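PDB 5VPR: cysteine desulfurase from Elizabethkingia anophelis NUHP1, which probably catalyses the pyridoxal phosphate-dependent removal of sulfur from L-cysteine, yielding L-alanine and a persulfide on a sulfur carrier. Local coordinates for residues Asp92-Phe97 against Ile242-Ala247; Cys224-Phe229 against Ser248-Leu253; Gly156-Asp161 against Ile185-Asp190. All coordinates share one frame; numbering follows the deposited sequence.

Contact 1 of 3, residues Asp92-Phe97 against Ile242-Ala247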
loop_
_atom_site.group_PDB
_atom_site.type_symbol
_atom_site.label_atom_id
_atom_site.label_comp_id
_atom_site.label_asym_id
_atom_site.label_seq_id
_atom_site.Cartn_x
_atom_site.Cartn_y
_atom_site.Cartn_z
ATOM N N ASP A 92 18.366 11.238 1.747
ATOM C CA ASP A 92 17.841 10.920 0.426
ATOM C C ASP A 92 18.363 9.569 -0.048
ATOM O O ASP A 92 17.625 8.809 -0.675
ATOM C CB ASP A 92 18.181 12.029 -0.573
ATOM C CG ASP A 92 19.680 12.176 -0.808
ATOM O OD1 ASP A 92 20.477 11.849 0.097
ATOM O OD2 ASP A 92 20.054 12.620 -1.908
ATOM N N TYR A 93 19.612 9.221 0.299
ATOM C CA TYR A 93 20.146 7.963 -0.209
ATOM C C TYR A 93 19.580 6.734 0.485
ATOM O O TYR A 93 19.932 5.615 0.089
ATOM C CB TYR A 93 21.676 7.949 -0.120
ATOM C CG TYR A 93 22.270 8.338 1.226
ATOM C CD1 TYR A 93 22.293 7.440 2.292
ATOM C CD2 TYR A 93 22.841 9.593 1.414
ATOM C CE1 TYR A 93 22.855 7.794 3.518
ATOM C CE2 TYR A 93 23.406 9.954 2.627
ATOM C CZ TYR A 93 23.414 9.052 3.672
ATOM O OH TYR A 93 23.971 9.423 4.874
ATOM N N GLU A 94 18.712 6.895 1.487
ATOM C CA GLU A 94 17.971 5.766 2.036
ATOM C C GLU A 94 16.709 5.450 1.242
ATOM O O GLU A 94 16.051 4.441 1.525
ATOM C CB GLU A 94 17.615 6.039 3.515
ATOM C CG GLU A 94 18.865 6.127 4.440
ATOM C CD GLU A 94 18.553 6.566 5.881
ATOM O OE1 GLU A 94 17.702 7.462 6.073
ATOM O OE2 GLU A 94 19.173 6.011 6.820
ATOM N N VAL A 95 16.357 6.276 0.257
ATOM C CA VAL A 95 15.139 6.090 -0.531
ATOM C C VAL A 95 15.538 5.436 -1.848
ATOM O O VAL A 95 16.231 6.048 -2.667
ATOM C CB VAL A 95 14.413 7.423 -0.759
ATOM C CG1 VAL A 95 13.094 7.206 -1.528
ATOM C CG2 VAL A 95 14.158 8.135 0.576
ATOM N N LEU A 96 15.128 4.188 -2.053
ATOM C CA LEU A 96 15.440 3.456 -3.279
ATOM C C LEU A 96 14.201 3.349 -4.161
ATOM O O LEU A 96 13.130 2.958 -3.687
ATOM C CB LEU A 96 15.974 2.057 -2.977
ATOM C CG LEU A 96 16.971 1.894 -1.826
ATOM C CD1 LEU A 96 17.308 0.414 -1.670
ATOM C CD2 LEU A 96 18.237 2.714 -2.032
ATOM N N PHE A 97 14.357 3.671 -5.446
ATOM C CA PHE A 97 13.293 3.466 -6.426
ATOM C C PHE A 97 13.227 1.995 -6.823
ATOM O O PHE A 97 14.249 1.378 -7.142
ATOM C CB PHE A 97 13.524 4.330 -7.672
ATOM C CG PHE A 97 13.417 5.822 -7.425
ATOM C CD1 PHE A 97 14.537 6.647 -7.563
ATOM C CD2 PHE A 97 12.201 6.399 -7.074
ATOM C CE1 PHE A 97 14.445 8.031 -7.344
ATOM C CE2 PHE A 97 12.091 7.779 -6.859
ATOM C CZ PHE A 97 13.218 8.598 -6.989
ATOM N N ILE A 242 8.797 2.140 -3.865
ATOM C CA ILE A 242 9.868 2.675 -3.047
ATOM C C ILE A 242 10.271 1.598 -2.064
ATOM O O ILE A 242 9.412 0.893 -1.524
ATOM C CB ILE A 242 9.402 3.942 -2.300
ATOM C CG1 ILE A 242 9.150 5.068 -3.300
ATOM C CG2 ILE A 242 10.441 4.352 -1.270
ATOM C CD1 ILE A 242 10.445 5.619 -3.915
ATOM N N LEU A 243 11.573 1.451 -1.845
ATOM C CA LEU A 243 12.086 0.704 -0.705
ATOM C C LEU A 243 12.966 1.662 0.086
ATOM O O LEU A 243 13.999 2.116 -0.420
ATOM C CB LEU A 243 12.867 -0.533 -1.143
ATOM C CG LEU A 243 13.586 -1.228 0.020
ATOM C CD1 LEU A 243 12.542 -1.748 1.015
ATOM C CD2 LEU A 243 14.477 -2.361 -0.504
ATOM N N TYR A 244 12.522 2.026 1.290
ATOM C CA TYR A 244 13.368 2.740 2.236
ATOM C C TYR A 244 14.116 1.733 3.094
ATOM O O TYR A 244 13.558 0.701 3.483
ATOM C CB TYR A 244 12.541 3.656 3.151
ATOM C CG TYR A 244 13.230 3.948 4.479
ATOM C CD1 TYR A 244 14.180 4.958 4.579
ATOM C CD2 TYR A 244 12.919 3.215 5.640
ATOM C CE1 TYR A 244 14.822 5.229 5.792
ATOM C CE2 TYR A 244 13.546 3.484 6.852
ATOM C CZ TYR A 244 14.503 4.487 6.914
ATOM O OH TYR A 244 15.128 4.761 8.094
ATOM N N GLY A 245 15.376 2.035 3.390
ATOM C CA GLY A 245 16.100 1.302 4.410
ATOM C C GLY A 245 17.032 2.193 5.206
ATOM O O GLY A 245 17.651 3.090 4.629
ATOM N N LYS A 246 17.126 1.981 6.523
ATOM C CA LYS A 246 18.161 2.636 7.317
ATOM C C LYS A 246 19.507 2.470 6.641
ATOM O O LYS A 246 19.874 1.361 6.246
ATOM C CB LYS A 246 18.238 2.040 8.727
ATOM C CG LYS A 246 17.109 2.396 9.670
ATOM C CD LYS A 246 17.532 2.039 11.097
ATOM C CE LYS A 246 16.345 2.007 12.053
ATOM N NZ LYS A 246 16.750 1.587 13.428
ATOM N N ALA A 247 20.243 3.579 6.505
ATOM C CA ALA A 247 21.575 3.510 5.900
ATOM C C ALA A 247 22.439 2.469 6.597
ATOM O O ALA A 247 23.143 1.693 5.940
ATOM C CB ALA A 247 22.261 4.878 5.944
HETATM O O HOH W 1 16.165 7.402 8.196
#
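Strand residues Val-95 to Phe-97 run antiparallel to Ile-242 to Gly-245, their short axes 4.7 Å apart, with Leu-96 and Leu-243 forming the hydrogen-bonded pair between two non-hydrogen-bonded ones. Leu-96 N reaches Leu-243 O at 2.9 Å, and Leu-243 N returns a bond of 2.8 Å to Leu-96 O. The ladder ends where Gly-245 N meets Glu-94 O at 3.1 Å. Beyond it the Glu-94 side chain takes over: extended past CG, it brings OE2 to 2.7 Å from Ala-247 N, the first residue after the N-cap Lys-246 of helix 247-250. This N-H meets OE2 on its anti side, 20° out of the carboxylate plane. The carboxylate stands nearly upright to the Tyr-244 ring (86°) alongside it, and one water donates to both Glu-94 OE1 and Tyr-244 OH. His-91 N also binds OE1. On the same sheet face, Ile-242 CD1 packs 3.7 Å from Phe-97 CD2 and also touches Val-95 CG1. Three partners thus fix the buried carboxylate, and the backbone N-H groups of His-91 and Ala-247, the latter at a helix start, would tend to stabilise its negative charge.

Contact 2 of 3, residues Cys224-Phe229 against Ser248-Leu253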
loop_
_atom_site.group_PDB
_atom_site.type_symbol
_atom_site.label_atom_id
_atom_site.label_comp_id
_atom_site.label_asym_id
_atom_site.label_seq_id
_atom_site.Cartn_x
_atom_site.Cartn_y
_atom_site.Cartn_z
ATOM N N CYS A 224 11.428 1.382 11.789
ATOM C CA CYS A 224 11.581 0.214 10.935
ATOM C C CYS A 224 12.987 0.192 10.337
ATOM O O CYS A 224 13.649 1.230 10.212
ATOM C CB CYS A 224 10.541 0.234 9.812
ATOM S SG CYS A 224 10.621 1.795 8.891
ATOM N N ASP A 225 13.462 -1.002 9.985
ATOM C CA ASP A 225 14.706 -1.085 9.223
ATOM C C ASP A 225 14.471 -0.946 7.723
ATOM O O ASP A 225 15.336 -0.419 7.010
ATOM C CB ASP A 225 15.410 -2.409 9.496
ATOM C CG ASP A 225 15.922 -2.503 10.921
ATOM O OD1 ASP A 225 16.621 -1.569 11.350
ATOM O OD2 ASP A 225 15.606 -3.495 11.600
ATOM N N PHE A 226 13.321 -1.421 7.245
ATOM C CA PHE A 226 12.894 -1.289 5.857
ATOM C C PHE A 226 11.431 -0.880 5.830
ATOM O O PHE A 226 10.650 -1.282 6.695
ATOM C CB PHE A 226 13.008 -2.596 5.065
ATOM C CG PHE A 226 14.340 -3.229 5.118
ATOM C CD1 PHE A 226 14.602 -4.237 6.032
ATOM C CD2 PHE A 226 15.340 -2.840 4.244
ATOM C CE1 PHE A 226 15.839 -4.841 6.081
ATOM C CE2 PHE A 226 16.584 -3.440 4.292
ATOM C CZ PHE A 226 16.834 -4.438 5.208
ATOM N N PHE A 227 11.053 -0.115 4.806
ATOM C CA PHE A 227 9.664 0.277 4.601
ATOM C C PHE A 227 9.411 0.294 3.103
ATOM O O PHE A 227 10.107 1.006 2.383
ATOM C CB PHE A 227 9.363 1.652 5.211
ATOM C CG PHE A 227 7.896 2.030 5.158
ATOM C CD1 PHE A 227 7.022 1.618 6.154
ATOM C CD2 PHE A 227 7.395 2.790 4.104
ATOM C CE1 PHE A 227 5.670 1.955 6.111
ATOM C CE2 PHE A 227 6.037 3.122 4.044
ATOM C CZ PHE A 227 5.174 2.708 5.056
ATOM N N ALA A 228 8.440 -0.488 2.625
ATOM C CA ALA A 228 8.215 -0.629 1.189
ATOM C C ALA A 228 6.775 -0.288 0.817
ATOM O O ALA A 228 5.839 -0.619 1.555
ATOM C CB ALA A 228 8.561 -2.056 0.732
ATOM N N PHE A 229 6.589 0.369 -0.334
ATOM C CA PHE A 229 5.239 0.701 -0.773
ATOM C C PHE A 229 5.234 0.885 -2.286
ATOM O O PHE A 229 6.282 0.860 -2.944
ATOM C CB PHE A 229 4.652 1.933 -0.035
ATOM C CG PHE A 229 5.469 3.205 -0.156
ATOM C CD1 PHE A 229 6.623 3.377 0.588
ATOM C CD2 PHE A 229 5.029 4.260 -0.951
ATOM C CE1 PHE A 229 7.355 4.554 0.514
ATOM C CE2 PHE A 229 5.775 5.448 -1.046
ATOM C CZ PHE A 229 6.924 5.594 -0.299
ATOM N N SER A 248 22.379 2.420 7.933
ATOM C CA SER A 248 23.213 1.471 8.664
ATOM C C SER A 248 22.840 0.022 8.363
ATOM O O SER A 248 23.675 -0.871 8.543
ATOM C CB SER A 248 23.120 1.741 10.168
ATOM O OG SER A 248 21.767 1.766 10.593
ATOM N N VAL A 249 21.617 -0.231 7.904
ATOM C CA VAL A 249 21.203 -1.585 7.552
ATOM C C VAL A 249 21.495 -1.895 6.092
ATOM O O VAL A 249 21.989 -2.983 5.772
ATOM C CB VAL A 249 19.714 -1.759 7.883
ATOM C CG1 VAL A 249 19.206 -3.108 7.390
ATOM C CG2 VAL A 249 19.522 -1.618 9.380
ATOM N N LEU A 250 21.187 -0.946 5.199
ATOM C CA LEU A 250 21.510 -1.114 3.784
ATOM C C LEU A 250 22.986 -1.427 3.588
ATOM O O LEU A 250 23.345 -2.285 2.771
ATOM C CB LEU A 250 21.129 0.146 3.006
ATOM C CG LEU A 250 19.630 0.399 2.824
ATOM C CD1 LEU A 250 19.416 1.593 1.915
ATOM C CD2 LEU A 250 18.913 -0.834 2.292
ATOM N N GLU A 251 23.856 -0.749 4.340
ATOM C CA GLU A 251 25.294 -0.961 4.245
ATOM C C GLU A 251 25.738 -2.329 4.745
ATOM O O GLU A 251 26.914 -2.665 4.593
ATOM C CB GLU A 251 26.027 0.134 5.019
ATOM C CG GLU A 251 25.875 1.509 4.390
ATOM C CD GLU A 251 26.472 2.615 5.237
ATOM O OE1 GLU A 251 26.845 2.342 6.400
ATOM O OE2 GLU A 251 26.563 3.759 4.735
ATOM N N GLN A 252 24.848 -3.120 5.341
ATOM C CA GLN A 252 25.192 -4.482 5.723
ATOM C C GLN A 252 24.791 -5.504 4.667
ATOM O O GLN A 252 25.233 -6.655 4.744
ATOM C CB GLN A 252 24.545 -4.835 7.073
ATOM C CG GLN A 252 25.016 -3.952 8.229
ATOM C CD GLN A 252 24.317 -4.268 9.551
ATOM O OE1 GLN A 252 24.264 -5.420 9.975
ATOM N NE2 GLN A 252 23.768 -3.242 10.196
ATOM N N LEU A 253 23.985 -5.109 3.684
ATOM C CA LEU A 253 23.551 -5.987 2.610
ATOM C C LEU A 253 24.537 -5.930 1.440
ATOM O O LEU A 253 25.523 -5.187 1.458
ATOM C CB LEU A 253 22.140 -5.608 2.158
ATOM C CG LEU A 253 20.952 -6.223 2.896
ATOM C CD1 LEU A 253 21.086 -6.091 4.399
ATOM C CD2 LEU A 253 19.683 -5.561 2.417
#
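This is an apolar strand-to-helix packing contact at one end of the strands of the seven-stranded mixed sheet of the class-V aminotransferase fold, where Phe-226, at the start of the inner strand 226-230, meets the short helix that begins at Ala-247 and the type I turn from Leu-250 to Leu-253. Strand 241-245 lies beside strand 226-230 and leads directly into this helix, which lies just beyond the beginning of strand 226-230. Phe-226 carries most of the contact. Its CG lies beside the backbone N, anti to the carbonyl carbon (chi1 -53°), and the outer end of the ring is thereby delivered to three aliphatic side chains. Val-249 CG1 approaches CZ of Phe-226 most closely, at 3.5 Å, and meets the ring obliquely. Leu-250 CD2 comes to the ring edge, near its plane, 4.0 Å from Phe-226 CE2. From the turn, the Leu-253 side chain points against that of Phe-226, and its CD2 meets the ring obliquely, 4.1 Å from Phe-226 CZ. Three side chains from helix and turn thus pack against the outer end of one aromatic ring.

The turn is tied by a backbone bond from Leu-253 N to Leu-250 O, and Gln-252 NE2 reaches back to Ser-248 O at 2.9 Å, from above the carbonyl plane. Asp-225 borders the apolar cluster, but its polar partners lie outside these segments: OD2 accepts the backbone N-H of Ile-204 and forms a salt bridge with Arg-197, while OD1 has a long, weak ion pair with Lys-246. These interactions tie the carboxylate to Ile-204 of the neighbouring strand 203-207 and to Arg-197. The two branches of Val-249 divide their work: CG1 serves the phenylalanine, whereas CG2 rests 3.5 Å from Asp-225 OD1, with the two side chains crossing at about a right angle.

Contact 3 of 3, residues Gly156-Asp161 against Ile185-Asp190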
loop_
_atom_site.group_PDB
_atom_site.type_symbol
_atom_site.label_atom_id
_atom_site.label_comp_id
_atom_site.label_asym_id
_atom_site.label_seq_id
_atom_site.Cartn_x
_atom_site.Cartn_y
_atom_site.Cartn_z
ATOM N N GLY A 156 -9.643 -11.241 12.527
ATOM C CA GLY A 156 -8.730 -10.707 11.537
ATOM C C GLY A 156 -7.478 -10.033 12.073
ATOM O O GLY A 156 -6.636 -9.610 11.270
ATOM N N THR A 157 -7.330 -9.905 13.390
ATOM C CA THR A 157 -6.156 -9.259 13.967
ATOM C C THR A 157 -5.024 -10.267 14.154
ATOM O O THR A 157 -5.250 -11.478 14.231
ATOM C CB THR A 157 -6.496 -8.615 15.313
ATOM O OG1 THR A 157 -7.026 -9.609 16.195
ATOM C CG2 THR A 157 -7.531 -7.511 15.147
ATOM N N LEU A 158 -3.793 -9.752 14.239
ATOM C CA LEU A 158 -2.629 -10.604 14.459
ATOM C C LEU A 158 -2.540 -11.046 15.913
ATOM O O LEU A 158 -2.849 -10.280 16.832
ATOM C CB LEU A 158 -1.339 -9.879 14.071
ATOM C CG LEU A 158 -1.084 -9.696 12.572
ATOM C CD1 LEU A 158 0.222 -8.927 12.319
ATOM C CD2 LEU A 158 -1.054 -11.051 11.875
ATOM N N GLN A 159 -2.117 -12.296 16.121
ATOM C CA GLN A 159 -1.830 -12.807 17.466
ATOM C C GLN A 159 -0.370 -12.490 17.786
ATOM O O GLN A 159 0.514 -13.350 17.761
ATOM C CB GLN A 159 -2.126 -14.300 17.547
ATOM N N ILE A 160 -0.113 -11.215 18.096
ATOM C CA ILE A 160 1.270 -10.750 18.180
ATOM C C ILE A 160 1.957 -11.176 19.460
ATOM O O ILE A 160 3.191 -11.115 19.534
ATOM C CB ILE A 160 1.389 -9.219 18.060
ATOM C CG1 ILE A 160 0.721 -8.523 19.243
ATOM C CG2 ILE A 160 0.803 -8.754 16.744
ATOM C CD1 ILE A 160 1.023 -7.049 19.307
ATOM N N ASP A 161 1.202 -11.622 20.461
ATOM C CA ASP A 161 1.834 -12.085 21.690
ATOM C C ASP A 161 2.610 -13.383 21.492
ATOM O O ASP A 161 3.383 -13.769 22.375
ATOM C CB ASP A 161 0.781 -12.235 22.794
ATOM C CG ASP A 161 0.333 -10.888 23.365
ATOM O OD1 ASP A 161 1.126 -9.919 23.303
ATOM O OD2 ASP A 161 -0.809 -10.801 23.879
ATOM N N ILE A 185 -7.215 -4.046 8.058
ATOM C CA ILE A 185 -6.928 -3.929 9.483
ATOM C C ILE A 185 -5.573 -3.267 9.680
ATOM O O ILE A 185 -4.583 -3.639 9.042
ATOM C CB ILE A 185 -6.999 -5.307 10.154
ATOM C CG1 ILE A 185 -8.477 -5.679 10.348
ATOM C CG2 ILE A 185 -6.236 -5.300 11.485
ATOM C CD1 ILE A 185 -8.747 -7.117 10.713
ATOM N N VAL A 186 -5.530 -2.259 10.548
ATOM C CA VAL A 186 -4.279 -1.601 10.899
ATOM C C VAL A 186 -3.583 -2.436 11.969
ATOM O O VAL A 186 -4.069 -2.543 13.094
ATOM C CB VAL A 186 -4.519 -0.170 11.384
ATOM C CG1 VAL A 186 -3.194 0.469 11.841
ATOM C CG2 VAL A 186 -5.203 0.644 10.288
ATOM N N ASN A 187 -2.446 -3.012 11.629
ATOM C CA ASN A 187 -1.744 -3.852 12.587
ATOM C C ASN A 187 -0.956 -2.999 13.583
ATOM O O ASN A 187 -0.570 -1.868 13.277
ATOM C CB ASN A 187 -0.817 -4.819 11.862
ATOM C CG ASN A 187 -1.583 -5.923 11.165
ATOM O OD1 ASN A 187 -2.486 -6.519 11.755
ATOM N ND2 ASN A 187 -1.257 -6.182 9.893
ATOM N N PRO A 188 -0.747 -3.500 14.800
ATOM C CA PRO A 188 -0.086 -2.671 15.822
ATOM C C PRO A 188 1.432 -2.659 15.648
ATOM O O PRO A 188 2.208 -3.273 16.414
ATOM C CB PRO A 188 -0.541 -3.341 17.122
ATOM C CG PRO A 188 -0.663 -4.778 16.749
ATOM C CD PRO A 188 -1.248 -4.767 15.362
ATOM N N ILE A 189 1.866 -1.916 14.624
ATOM C CA ILE A 189 3.279 -1.906 14.214
ATOM C C ILE A 189 4.194 -1.411 15.333
ATOM O O ILE A 189 5.303 -1.937 15.523
ATOM C CB ILE A 189 3.443 -1.058 12.944
ATOM C CG1 ILE A 189 2.793 -1.767 11.764
ATOM C CG2 ILE A 189 4.911 -0.827 12.628
ATOM C CD1 ILE A 189 3.280 -3.166 11.585
ATOM N N ASP A 190 3.775 -0.376 16.074
ATOM C CA ASP A 190 4.676 0.198 17.080
ATOM C C ASP A 190 4.899 -0.768 18.236
ATOM O O ASP A 190 6.015 -0.879 18.764
ATOM C CB ASP A 190 4.129 1.525 17.603
ATOM C CG ASP A 190 4.219 2.634 16.574
ATOM O OD1 ASP A 190 4.920 2.447 15.552
ATOM O OD2 ASP A 190 3.586 3.693 16.785
HETATM O O HOH W 2 -4.131 -8.443 10.399
HETATM O O HOH W 3 -3.772 -6.895 14.084
#
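The contact joins two connecting segments of the class-V aminotransferase fold, the loop between strand 146-150 and helix 163-166 and the approach to helix 189-199, through a pair of waters gathered on one asparagine and apolar contacts around them. The touching parts, Gly-156 to Ile-160 and Ile-185 to Pro-188, run in nearly the same direction, 12° apart, with no direct hydrogen bond between them. Asn-187 OD1 is the focus. One water donates to it and to Gly-156 O, 2.9 Å from each. A second water donates to Asn-187 OD1 at 2.7 Å and accepts the N-H of Leu-158, with 2.9 Å between the water and Leu-158 N. The amide oxygen thus takes two donated protons, while ND2 of Asn-187 is bound by Asn-177 O just at the end of strand 171-177, so that both ends of the amide are engaged and its rotation is fixed.

Leu-158 crosses Asn-187 at about a right angle: its CG lies 3.6 Å from Asn-187 OD1, and CD1 sits beside the amide carbon. Before this pair in both segments, Ile-185 holds CG1 beside its backbone N (chi1 -77°) and extends the chain onward, so that CD1 rests against the backbone of Gly-156, 3.3 Å from Gly-156 O. Gly-156 has a positive phi of 88°, and the side of its CA turned to Ile-185 is occupied by that methyl group. After the pair, Ile-160 CD1 slides past Pro-188 to within 3.8 Å of its CG. Pro-188 is the N-cap residue of helix 189-199, whose residues Glu-191, Ile-192 and Lys-195 also touch Ile-160. With water in place of direct bonds, the backbones can stay apart, with Leu-158 CA 7.1 Å from Asn-187 CA, while Gly-156 O and Leu-158 N still find polar partners.

In the fold
Contacts 1 and 2 are buried and share one sheet, whereas contact 3 is only partly buried and links connecting segments. The first two interlock: strand 241-245 lies between strands 95-98 and 226-230, backbone bonds join Tyr-244 to Phe-227 and Ile-242 to Phe-229, and the strand then runs into helix 247-250, whose beginning belongs to contact 1 and whose remainder serves contact 2. Their centres lie about 7 Å apart. Contact 3 is separate, its centre about 25 Å from that of contact 1 and 22 Å from that of contact 2. Chemistry follows place: strand pairing extended by a buried carboxylate in contact 1, then mainly apolar packing round an aromatic ring, with no hydrogen bond across the contact, then water-bridged polar groups among loops.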